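Local coordinates for protein butyryl-CoA dehydrogenase (PDB 6CXT) that belongs to the acyl-CoA dehydrogenase family of flavoproteins and carries flavin-adenine dinucleotide in a fold of two helical domains and a beta domain, at residues 63-68 and 298-303. Residues are numbered along the deposited sequence; the frame is centred on the assembly and turned at random.
Sequences DILTTI and MLYYAA
Ala303 sets its methyl group among Ile64, Leu65 and Ile68, three residues along one side of the start of helix 64-77. Its CB lies 3.8 Å from Ile68 CG1 and 3.9 Å from Ile64 CG2, with Leu65 CD2 also 3.9 Å from Ala303 CB. The small side chain is consistent with the 5.6 Å between the CA atoms of Leu65 and Ala303, although the axes of the segments, roughly antiparallel at 146°, stay 9.4 Å apart.

One turn before Ala303 on helix 279-306, Leu299 and Tyr300 receive the end of Ile68. Its CG1 stands between backbone N and carbonyl carbon (chi1 65°), and CD1 reaches out to the edge of the Tyr300 ring, near the ring plane, 3.4 Å from Tyr300 CD1. The same methyl also touches Leu299 CD2. Leu65 CD2 lies 3.7 Å from Tyr300 O. Farther out, Tyr300 OH is hydrogen-bonded to Glu72 OE1 and Lys69 NZ on helix 64-77.

The polar chemistry within 63-68 belongs to the helix start. Asp63 is the N-cap: its OD1 accepts from Thr66 N at 2.9 Å and from Thr66 OG1, both on the syn side but tilted out of the carboxylate plane, while Asp63 O takes Thr67 N and, from above its carbonyl plane, Thr67 OG1.

No hydrogen bond crosses between the two segments, which join the N-terminal and C-terminal helical domains of the acyl-CoA dehydrogenase fold. Their cohesion therefore rests on largely buried apolar contacts; the cap fixes the start of helix 64-77, and the tyrosine hydroxyl adds a polar link between the helices just beyond 63-68.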
# COMPACT_ATOMS: atom_id res chain seq x y z
N ASP B 63 10.84 15.01 -32.71
CA ASP B 63 9.95 13.86 -32.50
C ASP B 63 9.52 13.82 -31.01
O ASP B 63 10.08 14.53 -30.18
CB ASP B 63 10.59 12.54 -32.94
CG ASP B 63 11.89 12.22 -32.19
OD1 ASP B 63 12.24 12.85 -31.22
OD2 ASP B 63 12.60 11.29 -32.58
N ILE B 64 8.53 12.99 -30.71
CA ILE B 64 7.98 12.86 -29.34
C ILE B 64 9.03 12.49 -28.28
O ILE B 64 9.13 13.13 -27.22
CB ILE B 64 6.75 11.94 -29.30
CG1 ILE B 64 5.73 12.41 -30.34
CG2 ILE B 64 6.02 12.07 -27.97
CD1 ILE B 64 4.69 11.35 -30.63
N LEU B 65 9.87 11.51 -28.58
CA LEU B 65 10.90 11.17 -27.60
C LEU B 65 11.86 12.27 -27.26
O LEU B 65 12.18 12.46 -26.07
CB LEU B 65 11.70 9.91 -27.98
CG LEU B 65 11.01 8.62 -27.53
CD1 LEU B 65 11.59 7.45 -28.33
CD2 LEU B 65 11.16 8.39 -26.00
N THR B 66 12.35 12.98 -28.29
CA THR B 66 13.26 14.08 -28.04
C THR B 66 12.54 15.17 -27.23
O THR B 66 13.14 15.77 -26.33
CB THR B 66 13.79 14.69 -29.36
OG1 THR B 66 14.45 13.67 -30.11
CG2 THR B 66 14.79 15.76 -29.05
N THR B 67 11.29 15.43 -27.60
CA THR B 67 10.52 16.48 -26.96
C THR B 67 10.35 16.13 -25.46
O THR B 67 10.62 16.97 -24.60
CB THR B 67 9.11 16.60 -27.58
OG1 THR B 67 9.20 17.11 -28.91
CG2 THR B 67 8.18 17.53 -26.75
N ILE B 68 9.91 14.89 -25.17
CA ILE B 68 9.69 14.53 -23.74
C ILE B 68 11.00 14.53 -22.94
O ILE B 68 11.02 14.86 -21.74
CB ILE B 68 8.83 13.25 -23.52
CG1 ILE B 68 9.48 11.99 -24.02
CG2 ILE B 68 7.41 13.44 -24.08
CD1 ILE B 68 10.28 11.28 -22.94
N MET B 298 8.06 3.97 -18.35
CA MET B 298 6.70 4.00 -18.82
C MET B 298 6.44 5.21 -19.70
O MET B 298 5.73 5.07 -20.69
CB MET B 298 5.70 3.95 -17.65
CG MET B 298 5.87 2.57 -17.02
SD MET B 298 4.81 2.43 -15.58
CE MET B 298 3.21 2.23 -16.34
N LEU B 299 7.04 6.34 -19.35
CA LEU B 299 6.95 7.57 -20.16
C LEU B 299 7.62 7.35 -21.52
O LEU B 299 7.04 7.66 -22.57
CB LEU B 299 7.65 8.70 -19.36
CG LEU B 299 7.92 10.02 -20.10
CD1 LEU B 299 6.58 10.69 -20.49
CD2 LEU B 299 8.88 10.94 -19.32
N TYR B 300 8.86 6.84 -21.48
CA TYR B 300 9.64 6.58 -22.71
C TYR B 300 8.89 5.61 -23.63
O TYR B 300 8.76 5.85 -24.82
CB TYR B 300 11.05 6.07 -22.40
CG TYR B 300 11.95 7.07 -21.71
CD1 TYR B 300 11.56 8.44 -21.55
CD2 TYR B 300 13.18 6.65 -21.16
CE1 TYR B 300 12.40 9.33 -20.91
CE2 TYR B 300 14.04 7.55 -20.53
CZ TYR B 300 13.62 8.89 -20.39
OH TYR B 300 14.45 9.77 -19.76
N TYR B 301 8.33 4.56 -23.03
CA TYR B 301 7.56 3.61 -23.77
C TYR B 301 6.31 4.26 -24.40
O TYR B 301 6.05 4.02 -25.61
CB TYR B 301 7.21 2.40 -22.93
CG TYR B 301 6.38 1.41 -23.69
CD1 TYR B 301 6.91 0.73 -24.82
CD2 TYR B 301 5.05 1.15 -23.32
CE1 TYR B 301 6.13 -0.19 -25.53
CE2 TYR B 301 4.27 0.22 -24.04
CZ TYR B 301 4.83 -0.44 -25.12
OH TYR B 301 4.04 -1.33 -25.82
N ALA B 302 5.55 5.07 -23.62
CA ALA B 302 4.35 5.71 -24.14
C ALA B 302 4.75 6.67 -25.27
O ALA B 302 4.06 6.66 -26.30
CB ALA B 302 3.63 6.53 -23.05
N ALA B 303 5.84 7.44 -25.10
CA ALA B 303 6.26 8.39 -26.13
C ALA B 303 6.69 7.64 -27.40
O ALA B 303 6.34 8.04 -28.51
CB ALA B 303 7.38 9.30 -25.63